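START domain-containing protein 10 (PDB 6SER) transfers phosphatidylcholine and phosphatidylethanolamine between membranes, with a preference for lipids that carry a palmitoyl or stearoyl chain at sn-1 and an unsaturated chain at sn-2. Local coordinates at residues W225-K228 with H229-F233; W236-P239 with E240-P243; D26-D29 with F30-R34. One frame throughout, in Å; residues are numbered along the deposited sequence.

In the fold
From the N terminus, contact 3 comes first: residues 26-34 open helix 27-38, which lies on strands 127-139, 142-151 and 161-175 of the curved sheet. Nearly two hundred residues later, contact 1 (225-233) ends the long helix 197-227 that follows the last long strand of the START fold and turns the chain into a loop. Contact 2 (236-243) is a tight turn further along the same loop, beside helix 79-87. The three follow in series, without nesting or crossing. Contacts 1 and 2 touch through Phe233 and Gln241, their centres about 14 Å apart, whereas contact 3 sits about 32 Å from contact 1, centre to centre.

Contact 1 (W225-K228 with H229-F233); sequences WKQK and HLPHF. With PO4 (phosphate ion), chain B.
At the C-terminal end of helix 197-227, the long last helix of the START domain, His229 folds back over Trp225 and Lys226 reaches forward into the loop. Trp225 and His229 form an offset stack there: the five-membered ring of the indole and the imidazole have centroids 3.8 Å apart and planes tilted by only 13°. His229 CB continues this cover as a CH-pi contact over the six-membered ring. The imidazole is fixed in its own plane at both nitrogens. ND1 gives a nearly straight bond of 2.6 Å to Trp225 O, the N-H...O angle being 175°, and NE2 donates to O4 of a phosphate ion, probably from the crystallisation liquor. Trp225 NE1 reaches O1 of the same ion at 3.1 Å, which leaves the anion held by two N-H groups from stacked rings. Trp225 O also accepts from Lys228 N, the two donors approaching from opposite faces of the carbonyl plane.

Lys226, next along the helix, is buried. Its chain leaves with CG anti to the backbone N (chi1 -175°) and bends at chi2, bringing the ammonium group among three carbonyls of the outgoing loop. The Pro231 ring meanwhile rests against the amide end of Gln227, and Leu230 to Phe233 form a type I beta turn closed by Phe233 N to Leu230 O. Lys226 NZ donates to His229 O at 3.1 Å, to Leu230 O at 3.0 Å and to Phe233 O at 2.8 Å.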
loop_
_atom_site.group_PDB
_atom_site.type_symbol
_atom_site.label_atom_id
_atom_site.label_comp_id
_atom_site.label_asym_id
_atom_site.label_seq_id
_atom_site.Cartn_x
_atom_site.Cartn_y
_atom_site.Cartn_z
ATOM N N TRP A 225 15.265 -10.332 12.249
ATOM C CA TRP A 225 15.867 -9.141 11.660
ATOM C C TRP A 225 15.650 -7.918 12.549
ATOM O O TRP A 225 16.577 -7.134 12.786
ATOM C CB TRP A 225 15.292 -8.902 10.263
ATOM C CG TRP A 225 15.922 -7.745 9.563
ATOM C CD1 TRP A 225 16.996 -7.779 8.718
ATOM C CD2 TRP A 225 15.521 -6.375 9.649
ATOM N NE1 TRP A 225 17.286 -6.516 8.269
ATOM C CE2 TRP A 225 16.395 -5.634 8.825
ATOM C CE3 TRP A 225 14.504 -5.703 10.339
ATOM C CZ2 TRP A 225 16.289 -4.247 8.674
ATOM C CZ3 TRP A 225 14.394 -4.324 10.183
ATOM C CH2 TRP A 225 15.285 -3.611 9.361
ATOM N N LYS A 226 14.425 -7.739 13.045
ATOM C CA LYS A 226 14.110 -6.543 13.822
ATOM C C LYS A 226 14.842 -6.543 15.161
ATOM O O LYS A 226 15.162 -5.474 15.693
ATOM C CB LYS A 226 12.589 -6.445 14.011
ATOM C CG LYS A 226 12.083 -5.176 14.701
ATOM C CD LYS A 226 12.688 -3.904 14.102
ATOM C CE LYS A 226 11.994 -2.667 14.668
ATOM N NZ LYS A 226 12.763 -1.433 14.389
ATOM N N GLN A 227 15.119 -7.733 15.708
ATOM C CA GLN A 227 15.935 -7.847 16.912
ATOM C C GLN A 227 17.345 -7.303 16.696
ATOM O O GLN A 227 17.968 -6.810 17.638
ATOM C CB GLN A 227 15.991 -9.308 17.356
ATOM C CG GLN A 227 16.864 -9.551 18.562
ATOM C CD GLN A 227 16.398 -8.761 19.759
ATOM O OE1 GLN A 227 15.204 -8.733 20.065
ATOM N NE2 GLN A 227 17.334 -8.098 20.438
ATOM N N LYS A 228 17.866 -7.374 15.473
ATOM C CA LYS A 228 19.179 -6.817 15.179
ATOM C C LYS A 228 19.137 -5.353 14.753
ATOM O O LYS A 228 20.196 -4.779 14.477
ATOM C CB LYS A 228 19.876 -7.626 14.078
ATOM C CG LYS A 228 20.100 -9.095 14.398
ATOM C CD LYS A 228 20.722 -9.822 13.211
ATOM C CE LYS A 228 20.739 -11.324 13.444
ATOM N NZ LYS A 228 21.180 -12.069 12.233
ATOM N N HIS A 229 17.957 -4.728 14.697
ATOM C CA HIS A 229 17.814 -3.378 14.140
ATOM C C HIS A 229 16.893 -2.525 15.016
ATOM O O HIS A 229 15.826 -2.076 14.598
ATOM C CB HIS A 229 17.296 -3.432 12.704
ATOM C CG HIS A 229 18.221 -4.123 11.755
ATOM N ND1 HIS A 229 18.236 -5.493 11.593
ATOM C CD2 HIS A 229 19.171 -3.634 10.921
ATOM C CE1 HIS A 229 19.151 -5.817 10.696
ATOM N NE2 HIS A 229 19.732 -4.708 10.273
ATOM N N LEU A 230 17.337 -2.267 16.245
ATOM C CA LEU A 230 16.607 -1.482 17.235
ATOM C C LEU A 230 15.215 -2.072 17.434
ATOM O O LEU A 230 14.217 -1.469 17.020
ATOM C CB LEU A 230 16.522 -0.002 16.823
ATOM C CG LEU A 230 17.880 0.699 16.616
ATOM C CD1 LEU A 230 17.787 2.188 16.238
ATOM C CD2 LEU A 230 18.789 0.526 17.821
ATOM N N PRO A 231 15.110 -3.235 18.079
ATOM C CA PRO A 231 13.792 -3.858 18.278
ATOM C C PRO A 231 12.769 -2.985 18.969
ATOM O O PRO A 231 11.571 -3.167 18.714
ATOM C CB PRO A 231 14.131 -5.103 19.115
ATOM C CG PRO A 231 15.458 -4.861 19.674
ATOM C CD PRO A 231 16.180 -4.078 18.624
ATOM N N HIS A 232 13.197 -2.054 19.832
ATOM C CA HIS A 232 12.274 -1.197 20.576
ATOM C C HIS A 232 11.755 -0.036 19.744
ATOM O O HIS A 232 10.766 0.592 20.132
ATOM C CB HIS A 232 12.953 -0.612 21.828
ATOM C CG HIS A 232 13.663 -1.627 22.678
ATOM N ND1 HIS A 232 14.716 -1.301 23.512
ATOM C CD2 HIS A 232 13.467 -2.961 22.829
ATOM C CE1 HIS A 232 15.144 -2.390 24.130
ATOM N NE2 HIS A 232 14.402 -3.411 23.732
ATOM N N PHE A 233 12.398 0.265 18.621
ATOM C CA PHE A 233 12.054 1.430 17.802
ATOM C C PHE A 233 10.976 1.052 16.794
ATOM O O PHE A 233 11.266 0.501 15.732
ATOM C CB PHE A 233 13.296 1.966 17.104
ATOM C CG PHE A 233 13.094 3.270 16.400
ATOM C CD1 PHE A 233 13.687 3.494 15.168
ATOM C CD2 PHE A 233 12.323 4.272 16.968
ATOM C CE1 PHE A 233 13.513 4.693 14.512
ATOM C CE2 PHE A 233 12.153 5.480 16.322
ATOM C CZ PHE A 233 12.746 5.690 15.086
HETATM P P PO4 B . 21.099 -5.947 7.307
HETATM O O1 PO4 B . 19.830 -5.395 6.972
HETATM O O2 PO4 B . 21.961 -5.861 6.213
HETATM O O3 PO4 B . 20.915 -7.284 7.663
HETATM O O4 PO4 B . 21.680 -5.230 8.391
#

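Contact 2 (W236-P239 with E240-P243); sequences WLHP and EQSP
The His238 ring has the carboxylate of Glu240 and the amide of Gln241 as neighbours, both approaching obliquely, while Leu237 CB lies over one of its faces, offset toward the rim. The side chains of Glu240 and Gln241 each run alongside that of His238, pointing the same way, but the flat groups do not stack: the carboxylate plane is turned 65° from the imidazole and the amide plane 52°. Much of the touching falls on His238 CB. Glu240 OE2 comes to 3.2 Å from it, and Gln241 CD packs against the same carbon at 3.7 Å. The carboxylate is folded back over the chain because Glu240 CG sits between its own backbone N and carbonyl carbon (chi1 69°) and the chain bends again at chi2; OE1 thereby also lies against the Pro239 ring, 3.6 Å from Pro239 CD. His238 ND1 and Glu240 OE2 remain 4.0 Å apart, and the negative charge could favour protonation of the ring, though the structure does not settle its state.

The backbone beneath is a short 3-10 turn, set in the loop that follows helix 197-227, and its i to i+3 bonds run in sequence. Gln241 N donates to His238 O at 2.9 Å, and Ser242 N to Pro239 O at 3.2 Å. Ahead of the turn, Trp236 ties the loop to helix 79-87 through a stack on His87 and a bond from NE1 to Asp84 OD1. Gln241 keeps its chain extended beyond CG, and the amide at its end turns back to the earlier part of the same loop: OE1 accepts from Lys234 N, and NE2 makes a weak bond to His232 O. At the end of the turn, Ser242 OG is hydrogen-bonded to Leu244 N, while Ser242 CB packs 3.5 Å from Pro239 O.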
loop_
_atom_site.group_PDB
_atom_site.type_symbol
_atom_site.label_atom_id
_atom_site.label_comp_id
_atom_site.label_asym_id
_atom_site.label_seq_id
_atom_site.Cartn_x
_atom_site.Cartn_y
_atom_site.Cartn_z
ATOM N N TRP A 236 5.419 3.430 14.564
ATOM C CA TRP A 236 4.023 3.212 14.182
ATOM C C TRP A 236 3.185 2.729 15.357
ATOM O O TRP A 236 1.961 2.910 15.358
ATOM C CB TRP A 236 3.927 2.221 13.021
ATOM C CG TRP A 236 4.684 0.936 13.224
ATOM C CD1 TRP A 236 4.180 -0.254 13.689
ATOM C CD2 TRP A 236 6.070 0.698 12.939
ATOM N NE1 TRP A 236 5.169 -1.209 13.717
ATOM C CE2 TRP A 236 6.338 -0.650 13.265
ATOM C CE3 TRP A 236 7.112 1.496 12.454
ATOM C CZ2 TRP A 236 7.599 -1.219 13.106
ATOM C CZ3 TRP A 236 8.369 0.929 12.308
ATOM C CH2 TRP A 236 8.600 -0.414 12.633
ATOM N N LEU A 237 3.822 2.116 16.358
ATOM C CA LEU A 237 3.152 1.746 17.601
ATOM C C LEU A 237 3.290 2.817 18.674
ATOM O O LEU A 237 2.409 2.941 19.530
ATOM C CB LEU A 237 3.722 0.425 18.139
ATOM C CG LEU A 237 3.702 -0.764 17.183
ATOM C CD1 LEU A 237 4.252 -2.027 17.849
ATOM C CD2 LEU A 237 2.279 -0.984 16.674
ATOM N N HIS A 238 4.374 3.596 18.648
ATOM C CA HIS A 238 4.657 4.606 19.670
ATOM C C HIS A 238 4.929 5.922 18.962
ATOM O O HIS A 238 6.071 6.212 18.581
ATOM C CB HIS A 238 5.831 4.183 20.547
ATOM C CG HIS A 238 5.699 2.794 21.081
ATOM N ND1 HIS A 238 4.793 2.460 22.063
ATOM C CD2 HIS A 238 6.335 1.645 20.748
ATOM C CE1 HIS A 238 4.886 1.168 22.323
ATOM N NE2 HIS A 238 5.817 0.651 21.541
ATOM N N PRO A 239 3.901 6.743 18.760
ATOM C CA PRO A 239 4.079 7.936 17.917
ATOM C C PRO A 239 4.994 8.980 18.525
ATOM O O PRO A 239 5.478 9.850 17.790
ATOM C CB PRO A 239 2.648 8.465 17.739
ATOM C CG PRO A 239 1.854 7.840 18.852
ATOM C CD PRO A 239 2.502 6.536 19.171
ATOM N N GLU A 240 5.272 8.913 19.831
ATOM C CA GLU A 240 6.257 9.810 20.420
ATOM C C GLU A 240 7.680 9.492 19.969
ATOM O O GLU A 240 8.593 10.273 20.254
ATOM C CB GLU A 240 6.161 9.778 21.957
ATOM C CG GLU A 240 6.608 8.477 22.639
ATOM C CD GLU A 240 5.576 7.359 22.541
ATOM O OE1 GLU A 240 4.457 7.599 22.036
ATOM O OE2 GLU A 240 5.892 6.232 22.975
ATOM N N GLN A 241 7.890 8.386 19.259
ATOM C CA GLN A 241 9.203 8.072 18.716
ATOM C C GLN A 241 9.421 8.614 17.304
ATOM O O GLN A 241 10.523 8.461 16.768
ATOM C CB GLN A 241 9.428 6.556 18.711
ATOM C CG GLN A 241 9.407 5.878 20.080
ATOM C CD GLN A 241 9.488 4.366 19.957
ATOM O OE1 GLN A 241 9.403 3.819 18.856
ATOM N NE2 GLN A 241 9.658 3.683 21.080
ATOM N N SER A 242 8.422 9.246 16.694
ATOM C CA SER A 242 8.547 9.667 15.290
ATOM C C SER A 242 9.562 10.790 15.116
ATOM O O SER A 242 9.432 11.838 15.762
ATOM C CB SER A 242 7.209 10.128 14.739
ATOM O OG SER A 242 7.401 10.743 13.477
ATOM N N PRO A 243 10.552 10.639 14.238
ATOM C CA PRO A 243 11.536 11.707 14.033
ATOM C C PRO A 243 11.153 12.665 12.922
ATOM O O PRO A 243 12.001 13.415 12.423
ATOM C CB PRO A 243 12.804 10.933 13.669
ATOM C CG PRO A 243 12.298 9.732 12.960
ATOM C CD PRO A 243 10.947 9.392 13.558
#

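Contact 3 (D26-D29 with F30-R34); sequences DDQD and FRSFR
Arg31 reaches back over the first turn of helix 27-38, a turn closed by a capping box, to meet Asp27 and Gln28. Its CB rests 3.5 Å from Gln28 O, and CG lies against Asp27 O, the carbonyl that accepts the helical bond from Arg31 N. A bend at chi3 (-52°) then swings the guanidinium across the Gln28 side chain. NE makes a weak bond to Gln28 OE1, whereas NH2 gives the same oxygen a short one of 2.8 Å, nearly straight at 170° and lying both in the amide carbonyl plane and close to the guanidinium plane. NH1 comes within 3.4 Å of Asp27 OD2, which stands well out of the guanidinium plane, so the salt bridge rests on charge alone. Asp27 O lies over the centre of one guanidinium face.

Below this surface layer, the Phe30 ring packs on strands 127-139 and 142-151, and its CD2 meets Asp26 O at 3.4 Å. Phe33 packs on Met146 of strand 142-151 and Gln168 of strand 161-175. In the capping box Asp26 is the N-cap, and the bonds are reciprocal: Asp29 N donates to Asp26 OD1 at 3.1 Å, nearly along its C-O axis, while Asp26 N donates to Asp29 OD1 at 3.2 Å, meeting that oxygen on its anti side.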
loop_
_atom_site.group_PDB
_atom_site.type_symbol
_atom_site.label_atom_id
_atom_site.label_comp_id
_atom_site.label_asym_id
_atom_site.label_seq_id
_atom_site.Cartn_x
_atom_site.Cartn_y
_atom_site.Cartn_z
ATOM N N ASP A 26 -10.925 10.008 7.116
ATOM C CA ASP A 26 -11.768 10.051 8.294
ATOM C C ASP A 26 -12.287 8.651 8.596
ATOM O O ASP A 26 -11.904 7.666 7.961
ATOM C CB ASP A 26 -12.899 11.064 8.121
ATOM C CG ASP A 26 -13.877 10.688 7.027
ATOM O OD1 ASP A 26 -13.671 9.676 6.330
ATOM O OD2 ASP A 26 -14.869 11.423 6.866
ATOM N N ASP A 27 -13.178 8.564 9.579
ATOM C CA ASP A 27 -13.630 7.262 10.051
ATOM C C ASP A 27 -14.403 6.512 8.974
ATOM O O ASP A 27 -14.322 5.284 8.883
ATOM C CB ASP A 27 -14.488 7.436 11.296
ATOM C CG ASP A 27 -14.244 6.357 12.312
ATOM O OD1 ASP A 27 -13.519 6.625 13.290
ATOM O OD2 ASP A 27 -14.759 5.235 12.121
ATOM N N GLN A 28 -15.157 7.235 8.148
ATOM C CA GLN A 28 -15.917 6.581 7.089
ATOM C C GLN A 28 -15.001 6.020 6.006
ATOM O O GLN A 28 -15.313 4.980 5.415
ATOM C CB GLN A 28 -16.931 7.569 6.503
ATOM C CG GLN A 28 -17.681 7.101 5.262
ATOM C CD GLN A 28 -18.622 5.939 5.524
ATOM O OE1 GLN A 28 -18.990 5.657 6.667
ATOM N NE2 GLN A 28 -19.018 5.255 4.456
ATOM N N ASP A 29 -13.863 6.675 5.742
ATOM C CA ASP A 29 -12.952 6.184 4.709
ATOM C C ASP A 29 -12.363 4.833 5.091
ATOM O O ASP A 29 -12.245 3.938 4.248
ATOM C CB ASP A 29 -11.834 7.195 4.444
ATOM C CG ASP A 29 -12.326 8.445 3.728
ATOM O OD1 ASP A 29 -11.974 9.560 4.157
ATOM O OD2 ASP A 29 -13.067 8.315 2.733
ATOM N N PHE A 30 -12.102 4.641 6.363
ATOM C CA PHE A 30 -11.581 3.361 6.870
ATOM C C PHE A 30 -12.672 2.302 6.741
ATOM O O PHE A 30 -12.419 1.203 6.397
ATOM C CB PHE A 30 -11.092 3.506 8.304
ATOM C CG PHE A 30 -9.723 4.104 8.419
ATOM C CD1 PHE A 30 -8.613 3.374 8.114
ATOM C CD2 PHE A 30 -9.541 5.395 8.834
ATOM C CE1 PHE A 30 -7.352 3.912 8.237
ATOM C CE2 PHE A 30 -8.285 5.946 8.931
ATOM C CZ PHE A 30 -7.186 5.195 8.645
ATOM N N ARG A 31 -13.907 2.688 6.995
ATOM C CA ARG A 31 -15.048 1.755 6.919
ATOM C C ARG A 31 -15.283 1.343 5.467
ATOM O O ARG A 31 -15.386 0.199 5.185
ATOM C CB ARG A 31 -16.275 2.378 7.578
ATOM C CG ARG A 31 -16.257 2.227 9.086
ATOM C CD ARG A 31 -17.581 2.361 9.782
ATOM N NE ARG A 31 -18.115 3.608 9.311
ATOM C CZ ARG A 31 -18.288 4.672 10.055
ATOM N NH1 ARG A 31 -18.012 4.627 11.344
ATOM N NH2 ARG A 31 -18.717 5.777 9.493
ATOM N N SER A 32 -15.271 2.298 4.570
ATOM C CA SER A 32 -15.499 2.005 3.152
ATOM C C SER A 32 -14.419 1.067 2.674
ATOM O O SER A 32 -14.738 0.211 1.946
ATOM C CB SER A 32 -15.469 3.238 2.351
ATOM O OG SER A 32 -16.716 3.842 2.335
ATOM N N PHE A 33 -13.182 1.341 3.031
ATOM C CA PHE A 33 -12.055 0.488 2.637
ATOM C C PHE A 33 -12.244 -0.920 3.170
ATOM O O PHE A 33 -12.148 -1.787 2.444
ATOM C CB PHE A 33 -10.726 1.121 3.004
ATOM C CG PHE A 33 -9.569 0.288 2.579
ATOM C CD1 PHE A 33 -8.980 0.448 1.356
ATOM C CD2 PHE A 33 -9.143 -0.726 3.371
ATOM C CE1 PHE A 33 -7.940 -0.366 0.977
ATOM C CE2 PHE A 33 -8.107 -1.537 2.993
ATOM C CZ PHE A 33 -7.515 -1.358 1.794
ATOM N N ARG A 34 -12.534 -1.094 4.423
ATOM C CA ARG A 34 -12.725 -2.456 4.916
ATOM C C ARG A 34 -13.904 -3.121 4.219
ATOM O O ARG A 34 -13.821 -4.279 3.791
ATOM C CB ARG A 34 -12.941 -2.466 6.429
ATOM C CG ARG A 34 -13.349 -3.841 6.936
ATOM C CD ARG A 34 -13.263 -3.970 8.454
ATOM N NE ARG A 34 -14.543 -3.719 9.103
ATOM C CZ ARG A 34 -14.819 -2.636 9.823
ATOM N NH1 ARG A 34 -13.897 -1.700 9.997
ATOM N NH2 ARG A 34 -16.016 -2.493 10.374
#